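Long-range contacts in nucleoporin NUP159 (PDB 1XIP), which forms part of the yeast nuclear pore complex and, through this N-terminal beta-propeller domain, tethers the helicase Dbp5 to the pore for mRNA export: residues 49-54 and 93-98; 242-246 and 269-275; 292-296 and 307-311. All coordinates share one frame; numbering follows the deposited sequence.

Contact 1: 49-54 and 93-98; sequences KSLFVA and VCFHGD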
ATOM      1  N   LYS A  49      21.162  -0.103  -1.688  1.00 21.73           N
ATOM      2  CA  LYS A  49      21.801   1.193  -1.863  1.00 21.34           C
ATOM      3  C   LYS A  49      21.885   1.968  -0.548  1.00 20.73           C
ATOM      4  O   LYS A  49      22.615   2.951  -0.453  1.00 20.99           O
ATOM      5  CB  LYS A  49      21.035   2.007  -2.897  1.00 21.09           C
ATOM      6  CG  LYS A  49      21.412   1.699  -4.284  1.00 22.73           C
ATOM      7  CD  LYS A  49      20.466   2.364  -5.249  1.00 26.86           C
ATOM      8  CE  LYS A  49      20.614   1.768  -6.624  1.00 29.22           C
ATOM      9  NZ  LYS A  49      19.607   0.682  -6.744  1.00 33.56           N
ATOM     10  N   SER A  50      21.126   1.525   0.452  1.00 20.10           N
ATOM     11  CA  SER A  50      20.938   2.263   1.702  1.00 19.83           C
ATOM     12  C   SER A  50      20.366   3.677   1.458  1.00 19.43           C
ATOM     13  O   SER A  50      20.947   4.672   1.897  1.00 20.74           O
ATOM     14  CB  SER A  50      22.244   2.328   2.504  1.00 19.83           C
ATOM     15  OG  SER A  50      21.981   2.268   3.900  1.00 21.39           O
ATOM     16  N   LEU A  51      19.243   3.760   0.748  1.00 18.06           N
ATOM     17  CA  LEU A  51      18.623   5.044   0.429  1.00 16.40           C
ATOM     18  C   LEU A  51      17.119   4.988   0.655  1.00 15.82           C
ATOM     19  O   LEU A  51      16.562   3.907   0.779  1.00 16.14           O
ATOM     20  CB  LEU A  51      18.909   5.441  -1.036  1.00 15.97           C
ATOM     21  CG  LEU A  51      20.329   5.649  -1.547  1.00 14.07           C
ATOM     22  CD1 LEU A  51      20.279   5.986  -2.984  1.00 11.81           C
ATOM     23  CD2 LEU A  51      21.101   6.744  -0.795  1.00 14.35           C
ATOM     24  N   PHE A  52      16.475   6.160   0.715  1.00 15.13           N
ATOM     25  CA  PHE A  52      15.007   6.282   0.685  1.00 14.14           C
ATOM     26  C   PHE A  52      14.584   7.417  -0.235  1.00 13.90           C
ATOM     27  O   PHE A  52      15.316   8.411  -0.389  1.00 13.38           O
ATOM     28  CB  PHE A  52      14.431   6.533   2.079  1.00 14.21           C
ATOM     29  CG  PHE A  52      14.747   7.909   2.633  1.00 13.84           C
ATOM     30  CD1 PHE A  52      13.813   8.961   2.523  1.00 13.54           C
ATOM     31  CD2 PHE A  52      15.968   8.159   3.239  1.00 11.10           C
ATOM     32  CE1 PHE A  52      14.111  10.235   3.000  1.00 11.42           C
ATOM     33  CE2 PHE A  52      16.265   9.416   3.725  1.00 13.32           C
ATOM     34  CZ  PHE A  52      15.329  10.464   3.604  1.00 13.55           C
ATOM     35  N   VAL A  53      13.429   7.237  -0.872  1.00 13.26           N
ATOM     36  CA  VAL A  53      12.662   8.327  -1.447  1.00 13.26           C
ATOM     37  C   VAL A  53      11.384   8.481  -0.667  1.00 13.06           C
ATOM     38  O   VAL A  53      10.776   7.489  -0.216  1.00 13.36           O
ATOM     39  CB  VAL A  53      12.135   8.043  -2.876  1.00 13.52           C
ATOM     40  CG1 VAL A  53      12.603   9.064  -3.826  1.00 13.04           C
ATOM     41  CG2 VAL A  53      12.420   6.651  -3.313  1.00 13.63           C
ATOM     42  N   ALA A  54      10.917   9.715  -0.604  1.00 12.71           N
ATOM     43  CA  ALA A  54       9.684  10.056   0.075  1.00 12.25           C
ATOM     44  C   ALA A  54       9.165  11.312  -0.568  1.00 12.07           C
ATOM     45  O   ALA A  54       9.942  12.116  -1.070  1.00 11.38           O
ATOM     46  CB  ALA A  54       9.942  10.281   1.546  1.00 12.34           C
ATOM     47  N   VAL A  93       6.364   6.468  -5.786  1.00 21.54           N
ATOM     48  CA  VAL A  93       7.779   6.716  -5.611  1.00 22.42           C
ATOM     49  C   VAL A  93       8.410   5.333  -5.414  1.00 23.17           C
ATOM     50  O   VAL A  93       7.814   4.482  -4.745  1.00 23.35           O
ATOM     51  CB  VAL A  93       7.967   7.655  -4.400  1.00 22.51           C
ATOM     52  CG1 VAL A  93       8.699   6.986  -3.229  1.00 23.24           C
ATOM     53  CG2 VAL A  93       8.573   8.970  -4.819  1.00 22.47           C
ATOM     54  N   CYS A  94       9.566   5.081  -6.033  1.00 23.86           N
ATOM     55  CA  CYS A  94      10.182   3.754  -5.950  1.00 24.92           C
ATOM     56  C   CYS A  94      11.535   3.609  -6.645  1.00 24.72           C
ATOM     57  O   CYS A  94      11.768   4.228  -7.680  1.00 25.07           O
ATOM     58  CB  CYS A  94       9.211   2.688  -6.470  1.00 24.98           C
ATOM     59  SG  CYS A  94       9.485   2.148  -8.162  1.00 29.40           S
ATOM     60  N   PHE A  95      12.403   2.755  -6.091  1.00 24.23           N
ATOM     61  CA  PHE A  95      13.706   2.479  -6.694  1.00 23.98           C
ATOM     62  C   PHE A  95      13.592   1.402  -7.742  1.00 24.61           C
ATOM     63  O   PHE A  95      12.868   0.436  -7.558  1.00 25.02           O
ATOM     64  CB  PHE A  95      14.731   2.057  -5.644  1.00 23.30           C
ATOM     65  CG  PHE A  95      15.048   3.124  -4.640  1.00 22.89           C
ATOM     66  CD1 PHE A  95      14.365   3.182  -3.424  1.00 23.43           C
ATOM     67  CD2 PHE A  95      16.016   4.063  -4.898  1.00 22.34           C
ATOM     68  CE1 PHE A  95      14.650   4.166  -2.490  1.00 23.43           C
ATOM     69  CE2 PHE A  95      16.315   5.049  -3.974  1.00 23.97           C
ATOM     70  CZ  PHE A  95      15.629   5.099  -2.758  1.00 24.59           C
ATOM     71  N   HIS A  96      14.328   1.568  -8.839  1.00 25.31           N
ATOM     72  CA  HIS A  96      14.347   0.605  -9.934  1.00 25.81           C
ATOM     73  C   HIS A  96      15.709   0.635 -10.610  1.00 25.63           C
ATOM     74  O   HIS A  96      16.051   1.604 -11.277  1.00 26.04           O
ATOM     75  CB  HIS A  96      13.255   0.935 -10.962  1.00 25.92           C
ATOM     76  CG  HIS A  96      13.284   0.056 -12.182  1.00 28.75           C
ATOM     77  ND1 HIS A  96      13.733   0.499 -13.412  1.00 30.60           N
ATOM     78  CD2 HIS A  96      12.924  -1.242 -12.359  1.00 30.13           C
ATOM     79  CE1 HIS A  96      13.636  -0.486 -14.294  1.00 31.62           C
ATOM     80  NE2 HIS A  96      13.148  -1.552 -13.681  1.00 31.02           N
ATOM     81  N   GLY A  97      16.487  -0.425 -10.454  1.00 25.39           N
ATOM     82  CA  GLY A  97      17.834  -0.416 -10.984  1.00 25.33           C
ATOM     83  C   GLY A  97      18.578   0.753 -10.376  1.00 25.54           C
ATOM     84  O   GLY A  97      18.532   0.957  -9.166  1.00 25.46           O
ATOM     85  N   ASP A  98      19.229   1.553 -11.207  1.00 25.79           N
ATOM     86  CA  ASP A  98      19.942   2.720 -10.697  1.00 26.01           C
ATOM     87  C   ASP A  98      19.147   4.029 -10.829  1.00 24.65           C
ATOM     88  O   ASP A  98      19.717   5.097 -10.967  1.00 24.18           O
ATOM     89  CB  ASP A  98      21.311   2.826 -11.362  1.00 27.29           C
ATOM     90  CG  ASP A  98      22.350   1.901 -10.713  1.00 31.62           C
ATOM     91  OD1 ASP A  98      22.306   0.662 -10.955  1.00 35.32           O
ATOM     92  OD2 ASP A  98      23.245   2.331  -9.936  1.00 35.92           O
TER

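Contact 2: 242-246 and 269-275; sequences VSYDQ and PFGQIVR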
ATOM      1  N   VAL A 242     -16.356  13.611   6.273  1.00 53.64           N
ATOM      2  CA  VAL A 242     -16.139  12.220   5.845  1.00 50.27           C
ATOM      3  C   VAL A 242     -16.211  11.140   6.938  1.00 47.71           C
ATOM      4  O   VAL A 242     -15.648  11.271   8.025  1.00 46.91           O
ATOM      5  CB  VAL A 242     -14.831  12.066   5.006  1.00 50.52           C
ATOM      6  CG1 VAL A 242     -13.613  11.782   5.897  1.00 50.51           C
ATOM      7  CG2 VAL A 242     -14.994  10.991   3.944  1.00 50.34           C
ATOM      8  N   SER A 243     -16.925  10.074   6.603  1.00 44.88           N
ATOM      9  CA  SER A 243     -17.077   8.894   7.439  1.00 42.35           C
ATOM     10  C   SER A 243     -16.881   7.696   6.505  1.00 40.55           C
ATOM     11  O   SER A 243     -17.396   7.717   5.387  1.00 40.50           O
ATOM     12  CB  SER A 243     -18.489   8.876   8.039  1.00 42.26           C
ATOM     13  OG  SER A 243     -18.673   7.800   8.937  1.00 41.39           O
ATOM     14  N   TYR A 244     -16.124   6.679   6.929  1.00 37.91           N
ATOM     15  CA  TYR A 244     -15.996   5.446   6.122  1.00 35.38           C
ATOM     16  C   TYR A 244     -16.769   4.270   6.708  1.00 34.26           C
ATOM     17  O   TYR A 244     -16.725   4.021   7.920  1.00 33.99           O
ATOM     18  CB  TYR A 244     -14.527   5.046   5.895  1.00 34.74           C
ATOM     19  CG  TYR A 244     -13.712   6.095   5.183  1.00 32.90           C
ATOM     20  CD1 TYR A 244     -13.794   6.254   3.792  1.00 31.65           C
ATOM     21  CD2 TYR A 244     -12.869   6.936   5.890  1.00 31.23           C
ATOM     22  CE1 TYR A 244     -13.058   7.228   3.137  1.00 30.12           C
ATOM     23  CE2 TYR A 244     -12.137   7.919   5.248  1.00 31.49           C
ATOM     24  CZ  TYR A 244     -12.231   8.056   3.875  1.00 31.01           C
ATOM     25  OH  TYR A 244     -11.490   9.026   3.256  1.00 31.39           O
ATOM     26  N   ASP A 245     -17.481   3.559   5.843  1.00 32.61           N
ATOM     27  CA  ASP A 245     -18.114   2.317   6.224  1.00 32.05           C
ATOM     28  C   ASP A 245     -17.625   1.186   5.312  1.00 31.35           C
ATOM     29  O   ASP A 245     -17.907   1.171   4.113  1.00 31.07           O
ATOM     30  CB  ASP A 245     -19.640   2.453   6.188  1.00 32.33           C
ATOM     31  CG  ASP A 245     -20.357   1.139   6.492  1.00 34.07           C
ATOM     32  OD1 ASP A 245     -19.921   0.417   7.444  1.00 36.44           O
ATOM     33  OD2 ASP A 245     -21.350   0.740   5.823  1.00 33.57           O
ATOM     34  N   GLN A 246     -16.888   0.238   5.883  1.00 30.60           N
ATOM     35  CA  GLN A 246     -16.210  -0.764   5.067  1.00 29.77           C
ATOM     36  C   GLN A 246     -16.320  -2.187   5.600  1.00 29.33           C
ATOM     37  O   GLN A 246     -16.298  -2.407   6.808  1.00 29.67           O
ATOM     38  CB  GLN A 246     -14.739  -0.392   4.932  1.00 29.42           C
ATOM     39  CG  GLN A 246     -14.473   0.647   3.881  1.00 28.78           C
ATOM     40  CD  GLN A 246     -13.079   1.207   3.974  1.00 27.73           C
ATOM     41  OE1 GLN A 246     -12.218   0.603   4.589  1.00 28.82           O
ATOM     42  NE2 GLN A 246     -12.852   2.371   3.370  1.00 27.41           N
ATOM     43  N   PRO A 269     -11.862   1.331   9.549  1.00 27.85           N
ATOM     44  CA  PRO A 269     -11.821   2.608   8.847  1.00 27.71           C
ATOM     45  C   PRO A 269     -12.409   3.776   9.621  1.00 28.16           C
ATOM     46  O   PRO A 269     -13.491   4.247   9.263  1.00 28.26           O
ATOM     47  CB  PRO A 269     -12.669   2.331   7.614  1.00 27.84           C
ATOM     48  CG  PRO A 269     -13.656   1.356   8.065  1.00 27.91           C
ATOM     49  CD  PRO A 269     -13.054   0.553   9.179  1.00 27.79           C
ATOM     50  N   PHE A 270     -11.699   4.254  10.643  1.00 28.35           N
ATOM     51  CA  PHE A 270     -12.135   5.410  11.427  1.00 28.53           C
ATOM     52  C   PHE A 270     -11.551   6.723  10.911  1.00 28.81           C
ATOM     53  O   PHE A 270     -11.658   7.767  11.566  1.00 29.71           O
ATOM     54  CB  PHE A 270     -11.787   5.207  12.907  1.00 28.65           C
ATOM     55  CG  PHE A 270     -12.621   4.152  13.574  1.00 30.68           C
ATOM     56  CD1 PHE A 270     -13.866   4.466  14.116  1.00 31.71           C
ATOM     57  CD2 PHE A 270     -12.186   2.826  13.621  1.00 31.82           C
ATOM     58  CE1 PHE A 270     -14.664   3.468  14.712  1.00 33.24           C
ATOM     59  CE2 PHE A 270     -12.972   1.828  14.214  1.00 32.59           C
ATOM     60  CZ  PHE A 270     -14.215   2.149  14.761  1.00 33.43           C
ATOM     61  N   GLY A 271     -10.948   6.685   9.733  1.00 28.63           N
ATOM     62  CA  GLY A 271     -10.305   7.862   9.180  1.00 28.81           C
ATOM     63  C   GLY A 271     -11.242   9.052   9.014  1.00 28.93           C
ATOM     64  O   GLY A 271     -12.436   8.875   8.750  1.00 28.61           O
ATOM     65  N   GLN A 272     -10.683  10.265   9.154  1.00 29.25           N
ATOM     66  CA  GLN A 272     -11.439  11.517   8.925  1.00 29.34           C
ATOM     67  C   GLN A 272     -10.866  12.463   7.857  1.00 28.58           C
ATOM     68  O   GLN A 272     -11.306  13.597   7.746  1.00 28.81           O
ATOM     69  CB  GLN A 272     -11.631  12.297  10.220  1.00 29.76           C
ATOM     70  CG  GLN A 272     -12.144  11.479  11.400  1.00 32.25           C
ATOM     71  CD  GLN A 272     -11.779  12.132  12.723  1.00 34.46           C
ATOM     72  OE1 GLN A 272     -10.639  11.993  13.209  1.00 34.45           O
ATOM     73  NE2 GLN A 272     -12.728  12.874  13.295  1.00 34.09           N
ATOM     74  N   ILE A 273      -9.882  12.007   7.089  1.00 27.77           N
ATOM     75  CA  ILE A 273      -9.415  12.753   5.924  1.00 26.90           C
ATOM     76  C   ILE A 273      -9.940  12.054   4.677  1.00 26.12           C
ATOM     77  O   ILE A 273     -10.026  10.828   4.640  1.00 26.22           O
ATOM     78  CB  ILE A 273      -7.843  12.827   5.877  1.00 27.00           C
ATOM     79  CG1 ILE A 273      -7.214  13.232   7.234  1.00 26.75           C
ATOM     80  CG2 ILE A 273      -7.359  13.750   4.743  1.00 27.58           C
ATOM     81  CD1 ILE A 273      -7.904  14.354   8.005  1.00 24.94           C
ATOM     82  N   VAL A 274     -10.306  12.836   3.666  1.00 25.32           N
ATOM     83  CA  VAL A 274     -10.704  12.294   2.366  1.00 24.33           C
ATOM     84  C   VAL A 274      -9.530  11.610   1.720  1.00 23.72           C
ATOM     85  O   VAL A 274      -8.520  12.229   1.413  1.00 23.72           O
ATOM     86  CB  VAL A 274     -11.224  13.377   1.397  1.00 24.47           C
ATOM     87  CG1 VAL A 274     -11.544  12.759   0.021  1.00 24.02           C
ATOM     88  CG2 VAL A 274     -12.440  14.065   1.976  1.00 23.84           C
ATOM     89  N   ARG A 275      -9.686  10.316   1.511  1.00 23.62           N
ATOM     90  CA  ARG A 275      -8.654   9.484   0.930  1.00 22.95           C
ATOM     91  C   ARG A 275      -9.257   8.537  -0.051  1.00 22.62           C
ATOM     92  O   ARG A 275     -10.375   8.059   0.146  1.00 22.78           O
ATOM     93  CB  ARG A 275      -7.932   8.704   2.020  1.00 22.39           C
ATOM     94  CG  ARG A 275      -7.077   9.583   2.871  1.00 22.05           C
ATOM     95  CD  ARG A 275      -5.899  10.141   2.129  1.00 21.39           C
ATOM     96  NE  ARG A 275      -4.692   9.519   2.638  1.00 22.36           N
ATOM     97  CZ  ARG A 275      -3.971   8.623   2.001  1.00 21.01           C
ATOM     98  NH1 ARG A 275      -4.286   8.230   0.775  1.00 24.30           N
ATOM     99  NH2 ARG A 275      -2.910   8.141   2.579  1.00 20.38           N
TER

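Contact 3: 292-296 and 307-311; sequences ANVNV and IWDSK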
ATOM      1  N   ALA A 292       5.728 -19.490   5.672  1.00 62.59           N
ATOM      2  CA  ALA A 292       5.004 -18.503   6.471  1.00 60.20           C
ATOM      3  C   ALA A 292       5.558 -17.097   6.363  1.00 58.30           C
ATOM      4  O   ALA A 292       6.614 -16.762   6.915  1.00 58.39           O
ATOM      5  CB  ALA A 292       4.936 -18.932   7.927  1.00 60.62           C
ATOM      6  N   ASN A 293       4.798 -16.286   5.646  1.00 55.57           N
ATOM      7  CA  ASN A 293       5.052 -14.875   5.514  1.00 52.52           C
ATOM      8  C   ASN A 293       4.018 -14.115   6.327  1.00 49.77           C
ATOM      9  O   ASN A 293       2.804 -14.325   6.184  1.00 49.56           O
ATOM     10  CB  ASN A 293       5.029 -14.440   4.031  1.00 53.15           C
ATOM     11  CG  ASN A 293       4.109 -15.312   3.156  1.00 54.59           C
ATOM     12  OD1 ASN A 293       3.531 -16.320   3.616  1.00 57.08           O
ATOM     13  ND2 ASN A 293       3.974 -14.926   1.888  1.00 54.86           N
ATOM     14  N   VAL A 294       4.526 -13.268   7.207  1.00 46.05           N
ATOM     15  CA  VAL A 294       3.722 -12.322   7.943  1.00 42.26           C
ATOM     16  C   VAL A 294       3.489 -11.096   7.059  1.00 39.65           C
ATOM     17  O   VAL A 294       4.420 -10.560   6.488  1.00 39.21           O
ATOM     18  CB  VAL A 294       4.451 -11.915   9.236  1.00 42.26           C
ATOM     19  CG1 VAL A 294       3.629 -10.952  10.041  1.00 42.21           C
ATOM     20  CG2 VAL A 294       4.760 -13.141  10.057  1.00 41.99           C
ATOM     21  N   ASN A 295       2.246 -10.670   6.925  1.00 36.87           N
ATOM     22  CA  ASN A 295       1.946  -9.422   6.228  1.00 33.91           C
ATOM     23  C   ASN A 295       1.476  -8.350   7.159  1.00 31.73           C
ATOM     24  O   ASN A 295       0.492  -8.524   7.847  1.00 31.65           O
ATOM     25  CB  ASN A 295       0.901  -9.640   5.154  1.00 33.97           C
ATOM     26  CG  ASN A 295       1.284 -10.703   4.216  1.00 34.10           C
ATOM     27  OD1 ASN A 295       2.172 -10.516   3.396  1.00 35.69           O
ATOM     28  ND2 ASN A 295       0.653 -11.859   4.343  1.00 35.97           N
ATOM     29  N   VAL A 296       2.196  -7.237   7.173  1.00 29.16           N
ATOM     30  CA  VAL A 296       1.802  -6.052   7.914  1.00 26.51           C
ATOM     31  C   VAL A 296       0.921  -5.213   7.013  1.00 25.00           C
ATOM     32  O   VAL A 296       1.276  -4.941   5.857  1.00 24.15           O
ATOM     33  CB  VAL A 296       3.017  -5.226   8.324  1.00 26.58           C
ATOM     34  CG1 VAL A 296       2.603  -4.046   9.150  1.00 25.73           C
ATOM     35  CG2 VAL A 296       4.012  -6.102   9.098  1.00 27.46           C
ATOM     36  N   ILE A 307      -1.749  -7.255  11.592  1.00 24.25           N
ATOM     37  CA  ILE A 307      -0.850  -8.346  11.253  1.00 24.63           C
ATOM     38  C   ILE A 307      -1.653  -9.560  10.758  1.00 25.08           C
ATOM     39  O   ILE A 307      -2.611  -9.970  11.397  1.00 25.29           O
ATOM     40  CB  ILE A 307      -0.013  -8.738  12.465  1.00 24.49           C
ATOM     41  CG1 ILE A 307       0.695  -7.518  13.055  1.00 24.95           C
ATOM     42  CG2 ILE A 307       1.006  -9.775  12.084  1.00 24.16           C
ATOM     43  CD1 ILE A 307       1.269  -7.773  14.450  1.00 26.07           C
ATOM     44  N   TRP A 308      -1.256 -10.109   9.613  1.00 25.72           N
ATOM     45  CA  TRP A 308      -1.819 -11.336   9.072  1.00 26.31           C
ATOM     46  C   TRP A 308      -0.717 -12.393   9.044  1.00 27.49           C
ATOM     47  O   TRP A 308       0.335 -12.168   8.453  1.00 28.04           O
ATOM     48  CB  TRP A 308      -2.322 -11.080   7.657  1.00 25.89           C
ATOM     49  CG  TRP A 308      -2.809 -12.310   6.980  1.00 24.97           C
ATOM     50  CD1 TRP A 308      -2.145 -13.053   6.056  1.00 24.32           C
ATOM     51  CD2 TRP A 308      -4.070 -12.959   7.187  1.00 22.71           C
ATOM     52  NE1 TRP A 308      -2.915 -14.124   5.672  1.00 24.09           N
ATOM     53  CE2 TRP A 308      -4.100 -14.088   6.355  1.00 21.29           C
ATOM     54  CE3 TRP A 308      -5.173 -12.703   8.012  1.00 22.61           C
ATOM     55  CZ2 TRP A 308      -5.181 -14.957   6.313  1.00 21.08           C
ATOM     56  CZ3 TRP A 308      -6.252 -13.572   7.972  1.00 22.16           C
ATOM     57  CH2 TRP A 308      -6.247 -14.687   7.126  1.00 20.63           C
ATOM     58  N   ASP A 309      -0.917 -13.552   9.677  1.00 28.55           N
ATOM     59  CA  ASP A 309       0.154 -14.553   9.745  1.00 29.28           C
ATOM     60  C   ASP A 309       0.101 -15.657   8.662  1.00 29.47           C
ATOM     61  O   ASP A 309       0.863 -16.618   8.731  1.00 29.79           O
ATOM     62  CB  ASP A 309       0.243 -15.156  11.153  1.00 28.81           C
ATOM     63  CG  ASP A 309      -0.729 -16.272  11.455  1.00 30.58           C
ATOM     64  OD1 ASP A 309      -1.639 -16.525  10.631  1.00 31.29           O
ATOM     65  OD2 ASP A 309      -0.611 -16.924  12.516  1.00 32.68           O
ATOM     66  N   SER A 310      -0.789 -15.502   7.675  1.00 29.73           N
ATOM     67  CA  SER A 310      -0.964 -16.478   6.592  1.00 29.91           C
ATOM     68  C   SER A 310      -2.274 -17.273   6.758  1.00 29.84           C
ATOM     69  O   SER A 310      -2.779 -17.850   5.805  1.00 30.44           O
ATOM     70  CB  SER A 310       0.239 -17.420   6.506  1.00 30.11           C
ATOM     71  OG  SER A 310      -0.012 -18.601   7.237  1.00 31.71           O
ATOM     72  N   LYS A 311      -2.788 -17.307   7.992  1.00 29.52           N
ATOM     73  CA  LYS A 311      -4.007 -18.084   8.283  1.00 29.16           C
ATOM     74  C   LYS A 311      -5.062 -17.346   9.123  1.00 28.39           C
ATOM     75  O   LYS A 311      -6.243 -17.674   9.044  1.00 28.67           O
ATOM     76  CB  LYS A 311      -3.645 -19.405   8.973  1.00 29.70           C
ATOM     77  CG  LYS A 311      -2.815 -19.258  10.263  1.00 31.20           C
ATOM     78  CD  LYS A 311      -3.139 -20.343  11.293  1.00 33.77           C
ATOM     79  CE  LYS A 311      -2.007 -20.550  12.308  1.00 35.82           C
ATOM     80  NZ  LYS A 311      -1.925 -19.437  13.301  1.00 36.41           N
TER

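Contact 1: 49-54 and 93-98
Val-53 reaches from its own strand to set CG2 over one face of the Phe-95 ring, 3.4 Å from CE1 of Phe-95. The far end of the same ring meets the other strand at its edge: CZ of Phe-95 lies 3.6 Å from the carbonyl carbon of Phe-52. The Leu-51 side chain runs at about a right angle to that of Phe-95, its CB 3.7 Å from CZ of Phe-95. Val-53 and Val-93 pass alongside one another, heading opposite ways, with CB of Val-53 3.6 Å from CG1 of Val-93. These residues belong to strands 51-56 and 90-96, which lie in two successive four-stranded sheets of the beta-propeller. The local axes run roughly antiparallel (147°), but at 6.8 Å they are too far apart for strand pairing, so side chains pack between the sheets. Lys-49 reaches across, bent at chi4 (93°). Its NZ donates to O of Gly-97 at 2.7 Å, tilted 30° from the carbonyl plane. Asp-98 OD1, 5.0 Å from that NZ, probably adds some attraction. In the next shell, Asp-44 OD2 accepts from the backbone N of Phe-95, Ser-46 OG bonds to N of Lys-49, and Val-100 touches both Val-53 and Phe-95.

Contact 2: 242-246 and 269-275
Two loops of the beta-propeller meet here, and 269-275 carries most of a PXFG repeat whose backbone folds against Tyr-244. The hydroxyl of Tyr-244 bridges two backbone groups of 269-275. It donates to O of Ile-273 at 2.7 Å and accepts from N of Arg-275 at 2.8 Å, the latter bond bent to an N-H...O angle of 142°. Two bonds thus grip the OH and limit how far the ring can swing. The first leaves the Ile-273 carbonyl at a C=O...OH angle of 136°, and the carbonyl oxygen lies in the plane of the ring. O of Gly-271 also sits at the ring edge, 3.5 Å from CD2 of Tyr-244. At the root of the side chain, CB of Tyr-244 packs 3.7 Å from CB of Pro-269. Gln-246 runs alongside the proline in the reverse sense, its CB 3.7 Å from CG of Pro-269. Val-242 presses CG1 against the backbone, 3.4 Å from C of Gln-272. Around the pair, Asn-233 is bonded to the backbone of Asp-245, and Gly-271 shares a backbone hydrogen bond with Cys-301. Residues 242-245 lead into strand 246-254, which starts at Gln-246, while 269-275 lies between strands 257-263 and 279-284.

Contact 3: 292-296 and 307-311
Asn-295 and Trp-308 run alongside each other on one face of the sheet. The amide edges up to the indole: ND2 of Asn-295 is 3.5 Å from CD1 of Trp-308 and near the ring plane. The amide and ring planes are 21° apart, so the amide runs roughly parallel to the ring and meets it at the edge, not over a face. The tryptophan reaches this place with CG anti to its own N (chi1 175°). The other end of the amide is held elsewhere, OD1 of Asn-295 being hydrogen-bonded to Thr-283 OG1. Beneath the side chains the same two residues form a hydrogen-bonded antiparallel pair. N of Asn-295 donates to O of Trp-308 at 2.9 Å, and N of Trp-308 donates to O of Asn-295 at 2.9 Å. Both are fairly straight, with N-H...O angles of 165°. Val-296 and Ile-307 form the next, non-hydrogen-bonded pair. CG2 of Ile-307 turns to Val-294 and meets its CG1 at 3.5 Å.

After Trp-308 regular pairing stops, but the chain stays close: Ser-310 still sets its CB near O of Asn-293. Asp-309 OD1 accepts from N of Lys-311 at 3.0 Å, an Asx turn. OD2 of Asp-309 forms a salt bridge with NZ of Lys-311 at 2.9 Å, using its syn lone pair. The turn brings N of Lys-311 above one face of the indole, toward its rim. The pairing belongs to the beta hairpin of strands 292-299 and 306-308. On the far side of strand 292-299 runs strand 279-284, and Val-313 of strand 313-316 touches Trp-308.

From the N terminus the three contacts close in series; none nests in or crosses another. Contact 1 closes first, across 38 residues that include helix 65-73, and packs one propeller sheet against the next. Contact 2 closes a loop of 22 residues holding the hairpin of strands 246-254 and 257-263, and joins the connections on either side of it. Contact 3 closes the shortest loop and pairs two strands within one sheet. Contacts 1 and 2 lie on opposite sides of the chain's centre, their own centres 31 Å apart. Contact 3 is 25 Å from each, centre to centre. No two contacts touch. Together they represent sheet-to-sheet, loop-to-loop and strand-to-strand joins of the same propeller.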